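Glycoside hydrolase (Streptococcus pneumoniae serotype 4, PDB 6ORH) probably hydrolyses alpha-L-fucosidic bonds, releasing fucose from host-derived glycans as a glycoside hydrolase of family 29. Local coordinates at residues R216-Q225 with I281-T290. The protein carries 2 engineered substitutions. Sequence-based numbering, arbitrary orientation.
Sequences RGYAGDPLWQ and IYFHSVGRGT. With EDO (1,2-ethanediol), chain L; EDO (1,2-ethanediol), chain I.
Arg288 reaches across to the loop 216-225 with its chain extended from CG to NE, a span that brings a multi-donor guanidinium to two acceptors. Its NH1 donates to Ala219 O at 2.8 Å, in the carbonyl plane and close to the guanidinium plane, and more weakly to Tyr218 OH at 3.0 Å. Asp221 CB covers one guanidinium face and His284 CD2 the opposite one, restricting the group's rotation; Asp221 OD1 makes its salt bridge with Arg417. Further along, Gln225 NE2 donates to Thr290 OG1 (3.0 Å) and weakly to Gly289 O, while Gly254 N bonds Gln225 OE1 and Gly254 O bonds Thr290 OG1, so these buried polar groups are satisfied. Backbone joins backbone where Ala219 N meets His284 O at 2.9 Å.

Apolar packing fills in between. Small Ala219 sets its CB 4.0 Å from Thr290 CG2, and Leu223 CD2 lies 3.6 Å from Thr290 CB. The Tyr218 CB points away, but chi1 of -179° sets the ring beside His284, near parallel (planes at 30°) yet slid until the rings barely overlap. Gly217, at positive phi, leaves room for Ile281 CG2.

The contact ties the loop between strands 209-211 and 226-227 to the turn linking helix 275-284 with strand 292-295, a helix-to-strand connection of the TIM-barrel-like catalytic domain.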
loop_
_atom_site.group_PDB
_atom_site.type_symbol
_atom_site.label_atom_id
_atom_site.label_comp_id
_atom_site.label_asym_id
_atom_site.label_seq_id
_atom_site.Cartn_x
_atom_site.Cartn_y
_atom_site.Cartn_z
ATOM N N ARG A 216 7.855 10.375 -2.583
ATOM C CA ARG A 216 8.330 8.999 -2.503
ATOM C C ARG A 216 8.007 8.202 -3.765
ATOM O O ARG A 216 8.431 7.051 -3.905
ATOM C CB ARG A 216 7.716 8.292 -1.289
ATOM C CG ARG A 216 8.301 8.771 0.030
ATOM C CD ARG A 216 7.539 8.301 1.248
ATOM N NE ARG A 216 7.351 9.550 1.966
ATOM C CZ ARG A 216 6.187 10.125 2.243
ATOM N NH1 ARG A 216 5.042 9.529 1.946
ATOM N NH2 ARG A 216 6.187 11.279 2.882
ATOM N N GLY A 217 7.250 8.813 -4.680
ATOM C CA GLY A 217 6.810 8.118 -5.878
ATOM C C GLY A 217 5.630 7.182 -5.607
ATOM O O GLY A 217 5.460 6.176 -6.315
ATOM N N TYR A 218 4.822 7.529 -4.590
ATOM C CA TYR A 218 3.759 6.631 -4.172
ATOM C C TYR A 218 2.379 7.234 -4.441
ATOM O O TYR A 218 1.978 8.198 -3.795
ATOM C CB TYR A 218 3.877 6.342 -2.670
ATOM C CG TYR A 218 2.817 5.398 -2.149
ATOM C CD1 TYR A 218 2.969 4.028 -2.283
ATOM C CD2 TYR A 218 1.655 5.870 -1.536
ATOM C CE1 TYR A 218 2.018 3.141 -1.803
ATOM C CE2 TYR A 218 0.689 4.992 -1.058
ATOM C CZ TYR A 218 0.869 3.627 -1.206
ATOM O OH TYR A 218 -0.035 2.701 -0.757
ATOM N N ALA A 219 1.646 6.628 -5.372
ATOM C CA ALA A 219 0.232 6.948 -5.551
ATOM C C ALA A 219 -0.596 6.008 -4.680
ATOM O O ALA A 219 -0.250 4.840 -4.477
ATOM C CB ALA A 219 -0.154 6.742 -6.995
ATOM N N GLY A 220 -1.738 6.523 -4.219
ATOM C CA GLY A 220 -2.608 5.694 -3.387
ATOM C C GLY A 220 -3.406 4.657 -4.187
ATOM O O GLY A 220 -3.472 4.670 -5.422
ATOM N N ASP A 221 -4.001 3.731 -3.417
ATOM C CA ASP A 221 -5.055 2.873 -3.934
ATOM C C ASP A 221 -6.210 3.046 -2.957
ATOM O O ASP A 221 -6.079 2.652 -1.798
ATOM C CB ASP A 221 -4.587 1.427 -4.095
ATOM C CG ASP A 221 -5.542 0.563 -4.916
ATOM O OD1 ASP A 221 -6.205 1.113 -5.804
ATOM O OD2 ASP A 221 -5.576 -0.652 -4.678
ATOM N N PRO A 222 -7.330 3.673 -3.349
ATOM C CA PRO A 222 -7.629 4.046 -4.732
ATOM C C PRO A 222 -6.820 5.252 -5.209
ATOM O O PRO A 222 -6.350 6.040 -4.392
ATOM C CB PRO A 222 -9.104 4.498 -4.672
ATOM C CG PRO A 222 -9.308 4.936 -3.221
ATOM C CD PRO A 222 -8.449 3.988 -2.439
ATOM N N LEU A 223 -6.654 5.353 -6.539
ATOM C CA LEU A 223 -6.244 6.616 -7.150
ATOM C C LEU A 223 -7.305 7.040 -8.154
ATOM O O LEU A 223 -7.350 6.522 -9.281
ATOM C CB LEU A 223 -4.854 6.542 -7.814
ATOM C CG LEU A 223 -4.467 7.843 -8.558
ATOM C CD1 LEU A 223 -4.352 9.033 -7.599
ATOM C CD2 LEU A 223 -3.191 7.687 -9.406
ATOM N N TRP A 224 -8.155 7.990 -7.732
ATOM C CA TRP A 224 -9.053 8.687 -8.643
ATOM C C TRP A 224 -8.301 9.865 -9.257
ATOM O O TRP A 224 -7.749 10.709 -8.523
ATOM C CB TRP A 224 -10.294 9.171 -7.867
ATOM C CG TRP A 224 -11.066 8.034 -7.274
ATOM C CD1 TRP A 224 -11.067 7.551 -5.988
ATOM C CD2 TRP A 224 -11.994 7.219 -8.013
ATOM N NE1 TRP A 224 -11.932 6.478 -5.872
ATOM C CE2 TRP A 224 -12.513 6.272 -7.105
ATOM C CE3 TRP A 224 -12.392 7.205 -9.367
ATOM C CZ2 TRP A 224 -13.415 5.284 -7.511
ATOM C CZ3 TRP A 224 -13.330 6.261 -9.758
ATOM C CH2 TRP A 224 -13.829 5.335 -8.831
ATOM N N GLN A 225 -8.219 9.891 -10.593
ATOM C CA GLN A 225 -7.535 10.988 -11.276
ATOM C C GLN A 225 -8.525 12.131 -11.488
ATOM O O GLN A 225 -8.833 12.511 -12.619
ATOM C CB GLN A 225 -6.938 10.490 -12.605
ATOM C CG GLN A 225 -5.820 9.478 -12.400
ATOM C CD GLN A 225 -4.513 10.095 -11.955
ATOM O OE1 GLN A 225 -4.437 10.895 -11.018
ATOM N NE2 GLN A 225 -3.428 9.722 -12.631
ATOM N N ILE A 281 8.898 1.884 -6.778
ATOM C CA ILE A 281 8.326 3.165 -7.180
ATOM C C ILE A 281 7.495 2.987 -8.456
ATOM O O ILE A 281 6.383 3.520 -8.564
ATOM C CB ILE A 281 9.452 4.215 -7.310
ATOM C CG1 ILE A 281 9.965 4.599 -5.915
ATOM C CG2 ILE A 281 8.957 5.433 -8.098
ATOM C CD1 ILE A 281 11.309 5.316 -5.889
ATOM N N TYR A 282 8.052 2.280 -9.453
ATOM C CA TYR A 282 7.388 2.124 -10.734
ATOM C C TYR A 282 6.015 1.473 -10.546
ATOM O O TYR A 282 5.008 1.967 -11.070
ATOM C CB TYR A 282 8.286 1.305 -11.668
ATOM C CG TYR A 282 7.732 1.164 -13.060
ATOM C CD1 TYR A 282 7.736 2.238 -13.942
ATOM C CD2 TYR A 282 7.187 -0.034 -13.494
ATOM C CE1 TYR A 282 7.212 2.108 -15.215
ATOM C CE2 TYR A 282 6.688 -0.191 -14.776
ATOM C CZ TYR A 282 6.708 0.892 -15.641
ATOM O OH TYR A 282 6.241 0.758 -16.908
ATOM N N PHE A 283 5.961 0.388 -9.756
ATOM C CA PHE A 283 4.681 -0.291 -9.600
ATOM C C PHE A 283 3.665 0.553 -8.829
ATOM O O PHE A 283 2.455 0.304 -8.973
ATOM C CB PHE A 283 4.891 -1.673 -8.962
ATOM C CG PHE A 283 5.257 -2.722 -9.979
ATOM C CD1 PHE A 283 4.284 -3.322 -10.770
ATOM C CD2 PHE A 283 6.586 -3.123 -10.140
ATOM C CE1 PHE A 283 4.619 -4.267 -11.729
ATOM C CE2 PHE A 283 6.915 -4.082 -11.089
ATOM C CZ PHE A 283 5.941 -4.653 -11.892
ATOM N N HIS A 284 4.145 1.483 -7.991
ATOM C CA HIS A 284 3.239 2.302 -7.178
ATOM C C HIS A 284 2.934 3.655 -7.818
ATOM O O HIS A 284 2.206 4.456 -7.207
ATOM C CB HIS A 284 3.787 2.472 -5.757
ATOM C CG HIS A 284 3.752 1.191 -4.983
ATOM N ND1 HIS A 284 4.825 0.321 -4.949
ATOM C CD2 HIS A 284 2.800 0.634 -4.209
ATOM C CE1 HIS A 284 4.537 -0.725 -4.202
ATOM N NE2 HIS A 284 3.298 -0.559 -3.737
ATOM N N SER A 285 3.418 3.882 -9.060
ATOM C CA SER A 285 3.183 5.148 -9.734
ATOM C C SER A 285 2.555 4.826 -11.088
ATOM O O SER A 285 1.339 4.752 -11.241
ATOM C CB SER A 285 4.474 6.013 -9.805
ATOM O OG SER A 285 5.526 5.279 -10.432
ATOM N N VAL A 286 3.388 4.440 -12.052
ATOM C CA VAL A 286 2.906 4.025 -13.359
ATOM C C VAL A 286 1.959 2.834 -13.193
ATOM O O VAL A 286 0.942 2.761 -13.886
ATOM C CB VAL A 286 4.109 3.699 -14.278
ATOM C CG1 VAL A 286 3.635 3.017 -15.555
ATOM C CG2 VAL A 286 4.856 5.004 -14.622
ATOM N N GLY A 287 2.313 1.909 -12.292
ATOM C CA GLY A 287 1.481 0.735 -12.039
ATOM C C GLY A 287 0.183 1.048 -11.283
ATOM O O GLY A 287 -0.633 0.147 -11.126
ATOM N N ARG A 288 -0.032 2.304 -10.896
ATOM C CA ARG A 288 -1.314 2.700 -10.302
ATOM C C ARG A 288 -2.005 3.745 -11.171
ATOM O O ARG A 288 -3.004 4.367 -10.755
ATOM C CB ARG A 288 -1.143 3.143 -8.850
ATOM C CG ARG A 288 -0.890 1.944 -7.938
ATOM C CD ARG A 288 -0.690 2.369 -6.501
ATOM N NE ARG A 288 -0.635 1.155 -5.698
ATOM C CZ ARG A 288 -0.723 1.111 -4.378
ATOM N NH1 ARG A 288 -0.831 2.217 -3.643
ATOM N NH2 ARG A 288 -0.754 -0.076 -3.788
ATOM N N GLY A 289 -1.517 3.919 -12.396
ATOM C CA GLY A 289 -2.255 4.729 -13.358
ATOM C C GLY A 289 -1.823 6.200 -13.366
ATOM O O GLY A 289 -2.557 7.040 -13.883
ATOM N N THR A 290 -0.607 6.487 -12.900
ATOM C CA THR A 290 -0.177 7.886 -12.967
ATOM C C THR A 290 1.286 7.967 -13.410
ATOM O O THR A 290 2.052 7.045 -13.165
ATOM C CB THR A 290 -0.437 8.574 -11.616
ATOM O OG1 THR A 290 -0.568 9.985 -11.843
ATOM C CG2 THR A 290 0.652 8.327 -10.598
HETATM C C1 EDO L . 0.063 6.611 -16.416
HETATM O O1 EDO L . 1.124 7.350 -16.918
HETATM C C2 EDO L . 0.641 5.269 -16.326
HETATM O O2 EDO L . -0.183 4.385 -15.761
HETATM C C1 EDO I . 7.883 2.402 -2.668
HETATM O O1 EDO I . 6.713 1.607 -2.608
HETATM C C2 EDO I . 7.541 3.819 -2.956
HETATM O O2 EDO I . 6.418 3.967 -3.811
HETATM O O HOH W 1 -5.577 5.717 -11.437
#